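Local coordinates for Sts-2 protein (Mus musculus, PDB 3D4I) that acts as an acid-dependent phosphatase through its C-terminal 2H-phosphatase domain and, in the whole protein, interferes with CBL-mediated down-regulation of receptor tyrosine kinases, at residues V87-A97 with D193-H202. Residues are numbered along the deposited sequence; the frame is centred on the assembly and turned at random.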
loop_
_atom_site.group_PDB
_atom_site.type_symbol
_atom_site.label_atom_id
_atom_site.label_comp_id
_atom_site.label_asym_id
_atom_site.label_seq_id
_atom_site.Cartn_x
_atom_site.Cartn_y
_atom_site.Cartn_z
ATOM N N VAL A 87 -8.449 -16.223 -13.455
ATOM C CA VAL A 87 -8.184 -16.023 -14.881
ATOM C C VAL A 87 -6.820 -16.597 -15.304
ATOM O O VAL A 87 -5.880 -16.673 -14.507
ATOM C CB VAL A 87 -8.324 -14.526 -15.332
ATOM C CG1 VAL A 87 -9.682 -13.999 -14.962
ATOM C CG2 VAL A 87 -7.191 -13.639 -14.761
ATOM N N ARG A 88 -6.733 -16.988 -16.576
ATOM C CA ARG A 88 -5.506 -17.522 -17.161
ATOM C C ARG A 88 -4.693 -16.406 -17.807
ATOM O O ARG A 88 -5.102 -15.873 -18.825
ATOM C CB ARG A 88 -5.876 -18.591 -18.222
ATOM C CG ARG A 88 -4.691 -19.390 -18.729
ATOM C CD ARG A 88 -5.087 -20.654 -19.576
ATOM N NE ARG A 88 -3.885 -21.127 -20.253
ATOM C CZ ARG A 88 -3.649 -21.027 -21.552
ATOM N NH1 ARG A 88 -4.565 -20.504 -22.363
ATOM N NH2 ARG A 88 -2.494 -21.464 -22.044
ATOM N N VAL A 89 -3.546 -16.056 -17.215
ATOM C CA VAL A 89 -2.629 -15.086 -17.801
ATOM C C VAL A 89 -1.564 -15.851 -18.584
ATOM O O VAL A 89 -0.903 -16.731 -18.021
ATOM C CB VAL A 89 -1.941 -14.213 -16.705
ATOM C CG1 VAL A 89 -0.893 -13.289 -17.314
ATOM C CG2 VAL A 89 -2.981 -13.432 -15.916
ATOM N N THR A 90 -1.385 -15.495 -19.858
ATOM C CA THR A 90 -0.506 -16.229 -20.777
ATOM C C THR A 90 0.691 -15.451 -21.298
ATOM O O THR A 90 1.605 -16.019 -21.897
ATOM C CB THR A 90 -1.308 -16.746 -22.001
ATOM O OG1 THR A 90 -1.897 -15.636 -22.688
ATOM C CG2 THR A 90 -2.407 -17.670 -21.546
ATOM N N ALA A 91 0.682 -14.134 -21.124
ATOM C CA ALA A 91 1.761 -13.318 -21.635
ATOM C C ALA A 91 1.739 -11.957 -20.961
ATOM O O ALA A 91 0.695 -11.501 -20.508
ATOM C CB ALA A 91 1.673 -13.167 -23.147
ATOM N N VAL A 92 2.916 -11.343 -20.880
ATOM C CA VAL A 92 3.039 -9.991 -20.375
ATOM C C VAL A 92 4.086 -9.187 -21.106
ATOM O O VAL A 92 5.228 -9.632 -21.333
ATOM C CB VAL A 92 3.040 -9.832 -18.791
ATOM C CG1 VAL A 92 2.807 -11.124 -18.026
ATOM C CG2 VAL A 92 4.188 -8.986 -18.241
ATOM N N PHE A 93 3.621 -8.027 -21.543
ATOM C CA PHE A 93 4.428 -7.042 -22.198
ATOM C C PHE A 93 4.512 -5.847 -21.260
ATOM O O PHE A 93 3.534 -5.539 -20.551
ATOM C CB PHE A 93 3.790 -6.650 -23.527
ATOM C CG PHE A 93 3.680 -7.786 -24.503
ATOM C CD1 PHE A 93 2.654 -8.722 -24.382
ATOM C CD2 PHE A 93 4.608 -7.937 -25.537
ATOM C CE1 PHE A 93 2.553 -9.807 -25.276
ATOM C CE2 PHE A 93 4.500 -9.003 -26.447
ATOM C CZ PHE A 93 3.473 -9.934 -26.310
ATOM N N ALA A 94 5.674 -5.199 -21.220
ATOM C CA ALA A 94 5.831 -3.999 -20.400
ATOM C C ALA A 94 6.575 -2.924 -21.168
ATOM O O ALA A 94 7.494 -3.218 -21.938
ATOM C CB ALA A 94 6.605 -4.333 -19.100
ATOM N N SER A 95 6.198 -1.680 -20.929
ATOM C CA SER A 95 7.010 -0.532 -21.271
ATOM C C SER A 95 8.416 -0.637 -20.654
ATOM O O SER A 95 8.572 -1.143 -19.538
ATOM C CB SER A 95 6.304 0.729 -20.777
ATOM O OG SER A 95 7.210 1.802 -20.646
ATOM N N PRO A 96 9.452 -0.179 -21.384
ATOM C CA PRO A 96 10.837 -0.251 -20.864
ATOM C C PRO A 96 11.123 0.610 -19.593
ATOM O O PRO A 96 12.182 0.433 -18.948
ATOM C CB PRO A 96 11.682 0.227 -22.060
ATOM C CG PRO A 96 10.751 1.142 -22.846
ATOM C CD PRO A 96 9.403 0.415 -22.734
ATOM N N ALA A 97 10.210 1.519 -19.241
ATOM C CA ALA A 97 10.327 2.309 -18.009
ATOM C C ALA A 97 10.426 1.400 -16.786
ATOM O O ALA A 97 9.708 0.394 -16.673
ATOM C CB ALA A 97 9.167 3.289 -17.866
ATOM N N ASP A 193 -4.057 -17.965 -29.101
ATOM C CA ASP A 193 -4.087 -17.886 -27.628
ATOM C C ASP A 193 -5.467 -17.563 -27.058
ATOM O O ASP A 193 -6.169 -16.701 -27.604
ATOM C CB ASP A 193 -3.095 -16.825 -27.151
ATOM C CG ASP A 193 -2.816 -16.910 -25.669
ATOM O OD1 ASP A 193 -2.855 -18.025 -25.108
ATOM O OD2 ASP A 193 -2.539 -15.850 -25.072
ATOM N N MET A 194 -5.854 -18.236 -25.969
ATOM C CA MET A 194 -7.178 -17.994 -25.362
ATOM C C MET A 194 -7.214 -17.460 -23.918
ATOM O O MET A 194 -8.286 -17.395 -23.293
ATOM C CB MET A 194 -8.107 -19.205 -25.550
ATOM C CG MET A 194 -8.515 -19.387 -27.007
ATOM S SD MET A 194 -9.303 -20.953 -27.445
ATOM C CE MET A 194 -10.942 -20.382 -27.917
ATOM N N GLY A 195 -6.067 -17.047 -23.403
ATOM C CA GLY A 195 -6.030 -16.402 -22.094
ATOM C C GLY A 195 -5.812 -14.902 -22.204
ATOM O O GLY A 195 -6.055 -14.283 -23.267
ATOM N N ILE A 196 -5.370 -14.314 -21.096
ATOM C CA ILE A 196 -5.163 -12.874 -21.006
ATOM C C ILE A 196 -3.700 -12.485 -21.164
ATOM O O ILE A 196 -2.824 -13.044 -20.513
ATOM C CB ILE A 196 -5.708 -12.309 -19.663
ATOM C CG1 ILE A 196 -7.190 -12.672 -19.479
ATOM C CG2 ILE A 196 -5.457 -10.772 -19.548
ATOM C CD1 ILE A 196 -7.782 -12.208 -18.138
ATOM N N THR A 197 -3.453 -11.506 -22.027
ATOM C CA THR A 197 -2.157 -10.866 -22.135
ATOM C C THR A 197 -2.157 -9.558 -21.336
ATOM O O THR A 197 -3.032 -8.710 -21.514
ATOM C CB THR A 197 -1.826 -10.545 -23.610
ATOM O OG1 THR A 197 -1.732 -11.773 -24.341
ATOM C CG2 THR A 197 -0.493 -9.774 -23.731
ATOM N N LEU A 198 -1.154 -9.384 -20.473
ATOM C CA LEU A 198 -1.032 -8.108 -19.734
ATOM C C LEU A 198 -0.182 -7.112 -20.508
ATOM O O LEU A 198 0.847 -7.479 -21.066
ATOM C CB LEU A 198 -0.452 -8.359 -18.337
ATOM C CG LEU A 198 -1.042 -9.491 -17.456
ATOM C CD1 LEU A 198 -0.369 -9.482 -16.076
ATOM C CD2 LEU A 198 -2.536 -9.368 -17.278
ATOM N N ILE A 199 -0.637 -5.861 -20.559
ATOM C CA ILE A 199 0.081 -4.772 -21.175
ATOM C C ILE A 199 0.330 -3.779 -20.034
ATOM O O ILE A 199 -0.559 -3.029 -19.655
ATOM C CB ILE A 199 -0.751 -4.078 -22.315
ATOM C CG1 ILE A 199 -1.190 -5.080 -23.420
ATOM C CG2 ILE A 199 -0.007 -2.871 -22.902
ATOM C CD1 ILE A 199 -0.080 -5.806 -24.131
ATOM N N VAL A 200 1.536 -3.799 -19.473
ATOM C CA VAL A 200 1.823 -3.009 -18.276
ATOM C C VAL A 200 2.554 -1.757 -18.718
ATOM O O VAL A 200 3.701 -1.825 -19.187
ATOM C CB VAL A 200 2.703 -3.779 -17.276
ATOM C CG1 VAL A 200 2.921 -2.917 -15.995
ATOM C CG2 VAL A 200 2.053 -5.141 -16.922
ATOM N N SER A 201 1.886 -0.620 -18.587
ATOM C CA SER A 201 2.321 0.583 -19.297
ATOM C C SER A 201 1.887 1.820 -18.523
ATOM O O SER A 201 1.816 1.792 -17.278
ATOM C CB SER A 201 1.758 0.544 -20.738
ATOM O OG SER A 201 2.234 1.628 -21.522
ATOM N N HIS A 202 1.593 2.886 -19.263
ATOM C CA HIS A 202 1.376 4.235 -18.769
ATOM C C HIS A 202 -0.095 4.575 -18.875
ATOM O O HIS A 202 -0.836 3.862 -19.539
ATOM C CB HIS A 202 2.194 5.211 -19.631
ATOM C CG HIS A 202 3.657 4.868 -19.666
ATOM N ND1 HIS A 202 4.552 5.326 -18.719
ATOM C CD2 HIS A 202 4.358 4.047 -20.482
ATOM C CE1 HIS A 202 5.754 4.834 -18.983
ATOM N NE2 HIS A 202 5.659 4.040 -20.037
#
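Residues Val89 to Ala94 pair with Ile196 to Val200 as neighbouring parallel strands inside the mixed sheet of this histidine phosphatase domain. Strand 11-16 lies beyond 196-201, and strand 119-121 beyond 89-94. Six backbone hydrogen bonds join them, the first from Ile196 N to Arg88 O and the last from Ser95 N to Val200 O; that of Phe93 N to Leu198 O is nearly straight (177°). A beta bulge at Thr90 shifts the register, so Val89 pairs with Ile196 but Ala91 with Thr197.

Branched aliphatic residues suit the buried face that carries Val89, Val92, Ile196, Leu198 and Val200. Here Leu198 CG lies 3.8 Å from Val89 CG1, and the Leu198 and Val92 side chains lie side by side, CB 3.8 Å from CB; Val92 also touches Leu108 of helix 98-111. Ile196 CD1 reaches Val87. The other face mixes a ring, a threonine, an alanine and an isoleucine: Thr197 CG2 meets the edge of the Phe93 ring at CD1 (3.4 Å), while Leu198 O lies in the ring plane and Ile199 CD1 packs against Phe93 CB.

Polar contacts mark both ends. Thr90 turns OG1 between its backbone N and carbonyl carbon (chi1 59°), where it donates a very short hydrogen bond to Asp193 OD2 (2.5 Å). Thr90 CG2 covers one face of the Arg88 guanidinium, whose NH1 stays 4.1 Å from Asp193 OD1, beyond a salt bridge. Replacing Asp193 with an alanine would probably leave the Thr90 hydroxyl without this acceptor and would remove the carboxylate near Arg88. Glycine suits position 195, since a beta carbon would collide with Thr90 CG2 and Arg88 O.

At the C-terminal ends, His202 is probably the second active-site histidine of this family; its ring meets that of Phe126 with the planes at about 85°. Its NE2 shares a hydrogen bond with Ser95 OG (2.8 Å), which also accepts a weak one from Ala97 N (3.3 Å), just before helix 98-111.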